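Local coordinates for protein beta-mannosidase (Hypocrea lixii, PDB 4UOJ) that probably hydrolyses terminal beta-linked mannose residues from the non-reducing ends of mannosides, as a family 2 glycoside hydrolase, at residues P128-R133 / V465-Y470; F241-P246 / T520-L525. All blocks are in the same frame, centred on the assembly; numbering follows the deposited sequence.

Contact 1: residues P128-R133 / V465-Y470; sequences PDNQFR and VGEITY. With MAN (alpha-D-mannopyranose), chain F; MAN (alpha-D-mannopyranose), chain G.
N130 and E467 make the direct polar link between the loop 128-133 and the helical segment 465-470. With CG anti to the backbone N (chi1 -160°), the N130 amide reaches across the E467 side chain almost at right angles, and ND2 donates to OE1 of E467 over 3.1 Å. The bond is nearly straight at 166°; it lies close to the amide plane but meets the oxygen on its anti side, out of the carboxylate plane. The amide oxygen of the same group, N130 OD1, accepts from the backbone N of F132 at 2.8 Å, an Asx turn that fixes the rotation of the group. E467 OE2, 3.5 Å from F132 CD2, is also held by R192 and Y427, so the buried carboxylate is gripped through both oxygens and its charge is probably balanced by the arginine. R133 bends at chi3 (74°) and lays one face of its guanidinium over G466, with NE 3.6 Å from CA of that glycine; its NH1 goes to N463. A water accepts from R133 NE and donates to G466 O, also meeting O4 of the chain F mannose. Y470 turns its ring edge to F132 O, CD2 lying 3.5 Å away. The contact docks a loop of the galactose-binding-like N-terminal domain on a helix of the family 2 (beta/alpha)8 catalytic barrel.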
ATOM      1  N   PRO A 128      17.386 -21.988   7.473  1.00 55.70           N
ATOM      2  CA  PRO A 128      16.159 -21.308   7.080  1.00 53.32           C
ATOM      3  C   PRO A 128      16.006 -21.023   5.577  1.00 53.04           C
ATOM      4  O   PRO A 128      16.977 -20.743   4.889  1.00 52.80           O
ATOM      5  CB  PRO A 128      16.193 -20.021   7.911  1.00 53.92           C
ATOM      6  CG  PRO A 128      17.607 -19.778   8.194  1.00 57.41           C
ATOM      7  CD  PRO A 128      18.219 -21.132   8.349  1.00 57.56           C
ATOM      8  N   ASP A 129      14.762 -21.071   5.091  1.00 51.38           N
ATOM      9  CA  ASP A 129      14.427 -20.831   3.681  1.00 51.63           C
ATOM     10  C   ASP A 129      13.105 -20.024   3.475  1.00 50.54           C
ATOM     11  O   ASP A 129      12.352 -20.278   2.522  1.00 49.42           O
ATOM     12  CB  ASP A 129      14.370 -22.168   2.937  1.00 53.66           C
ATOM     13  CG  ASP A 129      13.320 -23.135   3.476  1.00 56.86           C
ATOM     14  OD1 ASP A 129      12.820 -22.902   4.605  1.00 54.64           O
ATOM     15  OD2 ASP A 129      13.025 -24.132   2.770  1.00 61.81           O
ATOM     16  N   ASN A 130      12.837 -19.069   4.374  1.00 46.41           N
ATOM     17  CA  ASN A 130      11.657 -18.189   4.285  1.00 45.91           C
ATOM     18  C   ASN A 130      11.934 -16.848   4.935  1.00 47.56           C
ATOM     19  O   ASN A 130      12.249 -16.784   6.118  1.00 50.79           O
ATOM     20  CB  ASN A 130      10.414 -18.833   4.908  1.00 44.65           C
ATOM     21  CG  ASN A 130       9.104 -18.232   4.434  1.00 50.95           C
ATOM     22  OD1 ASN A 130       8.945 -17.020   4.300  1.00 50.73           O
ATOM     23  ND2 ASN A 130       8.126 -19.074   4.202  1.00 46.71           N
ATOM     24  N   GLN A 131      11.815 -15.783   4.149  1.00 45.02           N
ATOM     25  CA  GLN A 131      12.008 -14.405   4.575  1.00 44.66           C
ATOM     26  C   GLN A 131      10.951 -13.985   5.598  1.00 46.52           C
ATOM     27  O   GLN A 131      11.231 -13.166   6.489  1.00 46.52           O
ATOM     28  CB  GLN A 131      11.924 -13.490   3.333  1.00 45.27           C
ATOM     29  CG  GLN A 131      12.231 -12.013   3.607  1.00 48.14           C
ATOM     30  CD  GLN A 131      12.170 -11.103   2.399  1.00 49.67           C
ATOM     31  OE1 GLN A 131      12.068 -11.525   1.246  1.00 44.88           O
ATOM     32  NE2 GLN A 131      12.245  -9.812   2.665  1.00 45.33           N
ATOM     33  N   PHE A 132       9.740 -14.549   5.443  1.00 44.23           N
ATOM     34  CA  PHE A 132       8.535 -14.190   6.173  1.00 43.17           C
ATOM     35  C   PHE A 132       8.253 -15.000   7.437  1.00 45.83           C
ATOM     36  O   PHE A 132       7.176 -14.872   8.026  1.00 46.72           O
ATOM     37  CB  PHE A 132       7.348 -14.283   5.212  1.00 44.82           C
ATOM     38  CG  PHE A 132       7.608 -13.807   3.797  1.00 44.09           C
ATOM     39  CD1 PHE A 132       8.023 -12.502   3.542  1.00 43.90           C
ATOM     40  CD2 PHE A 132       7.368 -14.658   2.716  1.00 45.36           C
ATOM     41  CE1 PHE A 132       8.207 -12.056   2.237  1.00 44.57           C
ATOM     42  CE2 PHE A 132       7.558 -14.233   1.411  1.00 45.81           C
ATOM     43  CZ  PHE A 132       7.976 -12.928   1.174  1.00 46.91           C
ATOM     44  N   ARG A 133       9.212 -15.826   7.861  1.00 46.11           N
ATOM     45  CA  ARG A 133       9.069 -16.643   9.068  1.00 46.99           C
ATOM     46  C   ARG A 133      10.024 -16.249  10.180  1.00 48.72           C
ATOM     47  O   ARG A 133      11.147 -15.781   9.933  1.00 47.47           O
ATOM     48  CB  ARG A 133       9.235 -18.137   8.738  1.00 47.91           C
ATOM     49  CG  ARG A 133       7.998 -18.728   8.058  1.00 50.04           C
ATOM     50  CD  ARG A 133       8.163 -20.171   7.632  1.00 48.58           C
ATOM     51  NE  ARG A 133       8.123 -21.075   8.769  1.00 50.24           N
ATOM     52  CZ  ARG A 133       8.305 -22.389   8.692  1.00 54.43           C
ATOM     53  NH1 ARG A 133       8.523 -22.972   7.524  1.00 48.22           N
ATOM     54  NH2 ARG A 133       8.263 -23.127   9.786  1.00 49.22           N
ATOM     55  N   VAL A 465       2.668 -22.711   5.014  1.00 48.90           N
ATOM     56  CA  VAL A 465       1.835 -22.821   6.232  1.00 49.33           C
ATOM     57  C   VAL A 465       2.520 -22.131   7.412  1.00 49.90           C
ATOM     58  O   VAL A 465       1.881 -21.382   8.122  1.00 51.18           O
ATOM     59  CB  VAL A 465       1.355 -24.279   6.543  1.00 53.32           C
ATOM     60  CG1 VAL A 465       0.692 -24.391   7.916  1.00 52.69           C
ATOM     61  CG2 VAL A 465       0.385 -24.778   5.474  1.00 52.61           C
ATOM     62  N   GLY A 466       3.820 -22.338   7.572  1.00 48.50           N
ATOM     63  CA  GLY A 466       4.585 -21.708   8.645  1.00 49.13           C
ATOM     64  C   GLY A 466       4.552 -20.199   8.573  1.00 48.59           C
ATOM     65  O   GLY A 466       4.350 -19.525   9.577  1.00 49.28           O
ATOM     66  N   GLU A 467       4.716 -19.682   7.354  1.00 46.36           N
ATOM     67  CA  GLU A 467       4.678 -18.257   7.033  1.00 45.78           C
ATOM     68  C   GLU A 467       3.287 -17.656   7.239  1.00 47.63           C
ATOM     69  O   GLU A 467       3.181 -16.578   7.817  1.00 48.26           O
ATOM     70  CB  GLU A 467       5.218 -18.027   5.604  1.00 46.22           C
ATOM     71  CG  GLU A 467       4.513 -16.978   4.753  1.00 46.52           C
ATOM     72  CD  GLU A 467       4.817 -17.063   3.279  1.00 48.97           C
ATOM     73  OE1 GLU A 467       5.607 -17.946   2.866  1.00 46.69           O
ATOM     74  OE2 GLU A 467       4.275 -16.228   2.535  1.00 46.48           O
ATOM     75  N   ILE A 468       2.230 -18.353   6.789  1.00 46.03           N
ATOM     76  CA  ILE A 468       0.860 -17.880   6.946  1.00 45.57           C
ATOM     77  C   ILE A 468       0.464 -17.931   8.411  1.00 46.51           C
ATOM     78  O   ILE A 468      -0.061 -16.953   8.901  1.00 47.15           O
ATOM     79  CB  ILE A 468      -0.158 -18.600   6.012  1.00 47.21           C
ATOM     80  CG1 ILE A 468       0.300 -18.578   4.536  1.00 47.13           C
ATOM     81  CG2 ILE A 468      -1.588 -18.053   6.173  1.00 46.59           C
ATOM     82  CD1 ILE A 468       0.476 -17.229   3.874  1.00 50.25           C
ATOM     83  N   THR A 469       0.782 -19.021   9.121  1.00 45.68           N
ATOM     84  CA  THR A 469       0.457 -19.157  10.547  1.00 46.12           C
ATOM     85  C   THR A 469       1.127 -18.069  11.363  1.00 47.60           C
ATOM     86  O   THR A 469       0.449 -17.405  12.132  1.00 48.66           O
ATOM     87  CB  THR A 469       0.769 -20.559  11.081  1.00 48.52           C
ATOM     88  OG1 THR A 469       0.270 -21.528  10.154  1.00 46.39           O
ATOM     89  CG2 THR A 469       0.145 -20.804  12.458  1.00 48.13           C
ATOM     90  N   TYR A 470       2.431 -17.840  11.146  1.00 45.67           N
ATOM     91  CA  TYR A 470       3.166 -16.794  11.863  1.00 44.68           C
ATOM     92  C   TYR A 470       2.590 -15.395  11.646  1.00 46.29           C
ATOM     93  O   TYR A 470       2.301 -14.701  12.624  1.00 46.87           O
ATOM     94  CB  TYR A 470       4.676 -16.823  11.543  1.00 44.18           C
ATOM     95  CG  TYR A 470       5.452 -15.673  12.140  1.00 43.02           C
ATOM     96  CD1 TYR A 470       5.626 -15.560  13.512  1.00 44.78           C
ATOM     97  CD2 TYR A 470       5.994 -14.689  11.335  1.00 44.59           C
ATOM     98  CE1 TYR A 470       6.327 -14.496  14.069  1.00 46.32           C
ATOM     99  CE2 TYR A 470       6.712 -13.615  11.882  1.00 46.16           C
ATOM    100  CZ  TYR A 470       6.879 -13.529  13.257  1.00 48.37           C
ATOM    101  OH  TYR A 470       7.559 -12.483  13.817  1.00 47.83           O
TER
HETATM  102  C1  MAN F  11       4.349 -25.060  14.559  1.00 48.88           C
HETATM  103  C2  MAN F  11       5.634 -24.227  14.616  1.00 48.78           C
HETATM  104  C3  MAN F  11       5.378 -22.804  14.097  1.00 51.51           C
HETATM  105  C4  MAN F  11       4.721 -22.831  12.712  1.00 51.98           C
HETATM  106  C5  MAN F  11       3.498 -23.768  12.718  1.00 51.71           C
HETATM  107  C6  MAN F  11       2.930 -24.025  11.335  1.00 52.36           C
HETATM  108  O2  MAN F  11       6.629 -24.860  13.829  1.00 46.89           O
HETATM  109  O3  MAN F  11       6.576 -22.006  14.091  1.00 50.28           O
HETATM  110  O4  MAN F  11       4.280 -21.508  12.403  1.00 50.50           O
HETATM  111  O5  MAN F  11       3.826 -25.051  13.233  1.00 48.97           O
HETATM  112  O6  MAN F  11       1.664 -24.673  11.434  1.00 50.92           O
HETATM  113  C1  MAN G   6      14.629 -28.525  -1.202  1.00 63.93           C
HETATM  114  C2  MAN G   6      13.412 -27.798  -1.773  1.00 65.85           C
HETATM  115  C3  MAN G   6      13.493 -26.310  -1.433  1.00 66.23           C
HETATM  116  C4  MAN G   6      13.690 -26.080   0.077  1.00 64.31           C
HETATM  117  C5  MAN G   6      14.855 -26.912   0.628  1.00 63.28           C
HETATM  118  C6  MAN G   6      14.909 -26.904   2.150  1.00 64.02           C
HETATM  119  O2  MAN G   6      12.216 -28.358  -1.219  1.00 65.09           O
HETATM  120  O3  MAN G   6      12.288 -25.695  -1.860  1.00 68.79           O
HETATM  121  O4  MAN G   6      13.931 -24.705   0.345  1.00 60.56           O
HETATM  122  O5  MAN G   6      14.731 -28.279   0.222  1.00 62.85           O
HETATM  123  O6  MAN G   6      16.106 -27.507   2.632  1.00 61.84           O
HETATM  124  O   HOH W   1       6.399 -20.183  11.299  1.00 44.88           O

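Contact 2: residues F241-P246 / T520-L525; sequences FNNFAP and TLFNVL. With BMA (beta-D-mannopyranose), chain B.
F522 carries the apolar part of the contact, reaching from the helical segment 520-525 to three consecutive residues of the loop 241-246. Its CG stands anti to the backbone N (chi1 -177°), which sends the ring out from the helix, and CZ meets CZ of F241 at 4.0 Å as the two side chains come from opposite directions. N242 places CB at the edge of the F522 ring, near its plane, 4.1 Å from CE1. The N243 amide slides past the same ring with its plane steeply turned, at 81°, and OD1 comes to 4.2 Å from CE1. L525 adds a further touch, its CG 4.1 Å from N242 ND2. I546 packs against F241, N243 and F522, bridging the two sides. The loop joins strands 227-237 and 252-261 of the immunoglobulin-like domain of family 2, and the helix belongs to the (beta/alpha)8 barrel, so this is an interdomain seam. Within the loop a type II turn runs from F241 to F244, closed by F244 N on F241 O, with N243 in the position of positive phi (70°). No hydrogen bond links the two segments; the turn's polar ends instead grip the chain that follows the helix. N242 ND2 donates to the carbonyls of S529 and I532, while N243 reaches Y534 O through ND2 and S533 OG through its backbone N. On the sugar side, N523 OD1 lies 3.0 Å from O4 of the beta-mannose, and the sugar is hydrogen-bonded to L548 O. With an alanine here, the sugar would probably lose this polar neighbour beside O4, and T519 O the amide donor it receives from N523 ND2.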
ATOM      1  N   PHE A 241     -18.031 -14.933  12.221  1.00 51.97           N
ATOM      2  CA  PHE A 241     -17.258 -15.776  11.319  1.00 53.49           C
ATOM      3  C   PHE A 241     -16.718 -14.957  10.148  1.00 51.05           C
ATOM      4  O   PHE A 241     -17.353 -13.986   9.722  1.00 51.51           O
ATOM      5  CB  PHE A 241     -18.074 -17.012  10.837  1.00 56.12           C
ATOM      6  CG  PHE A 241     -17.250 -17.975   9.991  1.00 57.39           C
ATOM      7  CD1 PHE A 241     -16.147 -18.663  10.541  1.00 57.20           C
ATOM      8  CD2 PHE A 241     -17.532 -18.142   8.622  1.00 57.90           C
ATOM      9  CE1 PHE A 241     -15.366 -19.502   9.741  1.00 56.74           C
ATOM     10  CE2 PHE A 241     -16.752 -18.993   7.830  1.00 57.36           C
ATOM     11  CZ  PHE A 241     -15.679 -19.670   8.395  1.00 55.78           C
ATOM     12  N   ASN A 242     -15.555 -15.354   9.625  1.00 46.64           N
ATOM     13  CA  ASN A 242     -14.919 -14.672   8.495  1.00 45.33           C
ATOM     14  C   ASN A 242     -15.892 -14.569   7.308  1.00 46.54           C
ATOM     15  O   ASN A 242     -16.636 -15.512   7.060  1.00 46.74           O
ATOM     16  CB  ASN A 242     -13.640 -15.422   8.062  1.00 44.96           C
ATOM     17  CG  ASN A 242     -12.841 -15.985   9.210  1.00 50.73           C
ATOM     18  OD1 ASN A 242     -13.255 -16.942   9.883  1.00 48.51           O
ATOM     19  ND2 ASN A 242     -11.676 -15.411   9.445  1.00 45.96           N
ATOM     20  N   ASN A 243     -15.894 -13.414   6.610  1.00 43.59           N
ATOM     21  CA  ASN A 243     -16.713 -13.125   5.417  1.00 42.21           C
ATOM     22  C   ASN A 243     -18.218 -12.953   5.616  1.00 43.59           C
ATOM     23  O   ASN A 243     -18.937 -12.668   4.656  1.00 44.05           O
ATOM     24  CB  ASN A 243     -16.411 -14.110   4.295  1.00 42.86           C
ATOM     25  CG  ASN A 243     -15.003 -14.002   3.785  1.00 45.18           C
ATOM     26  OD1 ASN A 243     -14.057 -14.435   4.433  1.00 37.84           O
ATOM     27  ND2 ASN A 243     -14.854 -13.418   2.602  1.00 40.93           N
ATOM     28  N   PHE A 244     -18.689 -13.054   6.860  1.00 43.56           N
ATOM     29  CA  PHE A 244     -20.111 -12.843   7.174  1.00 44.01           C
ATOM     30  C   PHE A 244     -20.287 -11.652   8.115  1.00 45.04           C
ATOM     31  O   PHE A 244     -19.435 -11.428   8.993  1.00 44.60           O
ATOM     32  CB  PHE A 244     -20.733 -14.123   7.753  1.00 45.17           C
ATOM     33  CG  PHE A 244     -20.834 -15.235   6.749  1.00 45.43           C
ATOM     34  CD1 PHE A 244     -19.781 -16.138   6.571  1.00 46.62           C
ATOM     35  CD2 PHE A 244     -21.967 -15.372   5.960  1.00 47.39           C
ATOM     36  CE1 PHE A 244     -19.856 -17.162   5.624  1.00 46.64           C
ATOM     37  CE2 PHE A 244     -22.054 -16.390   5.009  1.00 49.17           C
ATOM     38  CZ  PHE A 244     -20.995 -17.282   4.845  1.00 48.56           C
ATOM     39  N   ALA A 245     -21.364 -10.876   7.899  1.00 45.10           N
ATOM     40  CA  ALA A 245     -21.680  -9.699   8.708  1.00 45.94           C
ATOM     41  C   ALA A 245     -21.983 -10.079  10.162  1.00 49.99           C
ATOM     42  O   ALA A 245     -22.942 -10.818  10.422  1.00 52.66           O
ATOM     43  CB  ALA A 245     -22.853  -8.935   8.111  1.00 46.37           C
ATOM     44  N   PRO A 246     -21.201  -9.583  11.105  1.00 48.71           N
ATOM     45  CA  PRO A 246     -21.409  -9.900  12.514  1.00 49.50           C
ATOM     46  C   PRO A 246     -22.597  -9.160  13.115  1.00 51.08           C
ATOM     47  O   PRO A 246     -23.166  -8.273  12.498  1.00 50.81           O
ATOM     48  CB  PRO A 246     -20.106  -9.470  13.161  1.00 49.57           C
ATOM     49  CG  PRO A 246     -19.497  -8.531  12.229  1.00 49.49           C
ATOM     50  CD  PRO A 246     -19.884  -9.000  10.880  1.00 48.62           C
ATOM     51  N   THR A 520      -5.991 -24.901   2.150  1.00 51.69           N
ATOM     52  CA  THR A 520      -5.016 -24.621   3.181  1.00 51.41           C
ATOM     53  C   THR A 520      -5.070 -23.243   3.798  1.00 52.56           C
ATOM     54  O   THR A 520      -5.162 -23.107   4.995  1.00 53.84           O
ATOM     55  CB  THR A 520      -3.600 -24.857   2.636  1.00 53.90           C
ATOM     56  OG1 THR A 520      -3.627 -25.970   1.738  1.00 51.04           O
ATOM     57  CG2 THR A 520      -2.648 -25.137   3.743  1.00 53.14           C
ATOM     58  N   LEU A 521      -5.023 -22.222   2.963  1.00 49.10           N
ATOM     59  CA  LEU A 521      -4.885 -20.859   3.442  1.00 47.82           C
ATOM     60  C   LEU A 521      -6.073 -20.300   4.184  1.00 47.98           C
ATOM     61  O   LEU A 521      -5.898 -19.630   5.168  1.00 48.12           O
ATOM     62  CB  LEU A 521      -4.432 -19.923   2.329  1.00 48.18           C
ATOM     63  CG  LEU A 521      -3.042 -20.141   1.747  1.00 51.11           C
ATOM     64  CD1 LEU A 521      -2.540 -18.938   0.991  1.00 50.18           C
ATOM     65  CD2 LEU A 521      -2.026 -20.590   2.762  1.00 50.69           C
ATOM     66  N   PHE A 522      -7.271 -20.565   3.700  1.00 44.22           N
ATOM     67  CA  PHE A 522      -8.443 -20.137   4.403  1.00 45.10           C
ATOM     68  C   PHE A 522      -8.575 -20.840   5.734  1.00 47.79           C
ATOM     69  O   PHE A 522      -8.965 -20.240   6.703  1.00 47.51           O
ATOM     70  CB  PHE A 522      -9.683 -20.269   3.547  1.00 46.04           C
ATOM     71  CG  PHE A 522     -10.909 -19.761   4.207  1.00 47.39           C
ATOM     72  CD1 PHE A 522     -10.965 -18.475   4.685  1.00 47.57           C
ATOM     73  CD2 PHE A 522     -12.005 -20.570   4.368  1.00 48.98           C
ATOM     74  CE1 PHE A 522     -12.083 -18.005   5.306  1.00 48.32           C
ATOM     75  CE2 PHE A 522     -13.127 -20.104   4.985  1.00 48.79           C
ATOM     76  CZ  PHE A 522     -13.171 -18.825   5.447  1.00 48.98           C
ATOM     77  N   ASN A 523      -8.223 -22.116   5.774  1.00 47.96           N
ATOM     78  CA  ASN A 523      -8.261 -22.884   7.029  1.00 49.10           C
ATOM     79  C   ASN A 523      -7.262 -22.361   8.064  1.00 49.10           C
ATOM     80  O   ASN A 523      -7.621 -22.234   9.221  1.00 49.25           O
ATOM     81  CB  ASN A 523      -8.099 -24.385   6.796  1.00 48.60           C
ATOM     82  CG  ASN A 523      -9.424 -25.099   6.689  1.00 51.79           C
ATOM     83  OD1 ASN A 523     -10.206 -25.117   7.635  1.00 51.98           O
ATOM     84  ND2 ASN A 523      -9.702 -25.685   5.536  1.00 45.91           N
ATOM     85  N   VAL A 524      -6.040 -22.011   7.629  1.00 45.53           N
ATOM     86  CA  VAL A 524      -5.026 -21.439   8.513  1.00 45.93           C
ATOM     87  C   VAL A 524      -5.543 -20.082   9.058  1.00 49.18           C
ATOM     88  O   VAL A 524      -5.401 -19.808  10.254  1.00 49.27           O
ATOM     89  CB  VAL A 524      -3.616 -21.335   7.851  1.00 47.37           C
ATOM     90  CG1 VAL A 524      -2.614 -20.611   8.761  1.00 47.73           C
ATOM     91  CG2 VAL A 524      -3.074 -22.709   7.476  1.00 47.16           C
ATOM     92  N   LEU A 525      -6.183 -19.261   8.196  1.00 45.99           N
ATOM     93  CA  LEU A 525      -6.740 -17.986   8.632  1.00 45.76           C
ATOM     94  C   LEU A 525      -7.901 -18.181   9.624  1.00 48.56           C
ATOM     95  O   LEU A 525      -7.878 -17.568  10.700  1.00 48.40           O
ATOM     96  CB  LEU A 525      -7.159 -17.093   7.447  1.00 45.37           C
ATOM     97  CG  LEU A 525      -7.888 -15.780   7.796  1.00 46.72           C
ATOM     98  CD1 LEU A 525      -7.022 -14.854   8.651  1.00 46.59           C
ATOM     99  CD2 LEU A 525      -8.320 -15.072   6.554  1.00 47.98           C
TER
HETATM  100  C1  BMA B   4      -9.428 -28.569   9.962  1.00 49.89           C
HETATM  101  C2  BMA B   4      -9.855 -29.416   8.768  1.00 49.38           C
HETATM  102  C3  BMA B   4     -10.730 -28.494   7.922  1.00 45.70           C
HETATM  103  C4  BMA B   4     -11.883 -27.973   8.763  1.00 44.56           C
HETATM  104  C5  BMA B   4     -11.401 -27.385  10.096  1.00 45.14           C
HETATM  105  C6  BMA B   4     -12.510 -27.056  11.063  1.00 44.94           C
HETATM  106  O2  BMA B   4     -10.535 -30.586   9.270  1.00 51.63           O
HETATM  107  O3  BMA B   4     -11.171 -29.128   6.728  1.00 51.33           O
HETATM  108  O4  BMA B   4     -12.548 -26.964   8.008  1.00 47.73           O
HETATM  109  O5  BMA B   4     -10.561 -28.323  10.793  1.00 46.78           O
HETATM  110  O6  BMA B   4     -11.970 -26.702  12.330  1.00 44.00           O

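How the contacts relate
The centres of contacts 1 and 2 lie about 20 Å apart, and their segments alternate along the chain: 128-133, 241-246, 465-470, 520-525. Each pairs a loop of an accessory beta domain, first the galactose-binding-like and then the immunoglobulin-like one, with a helix of the catalytic barrel. Those helices, 458-475 and 506-528, follow the neighbouring parallel strands 442-446 and 481-485 and pack directly on one another. Between them I468 CG1 meets L521 CD2 at 3.5 Å, V465 packs on T520, and T469 on V524. Two N-terminal domains are thus seated on adjoining helices of one barrel, consistent with their positions being related through a shared helical layer.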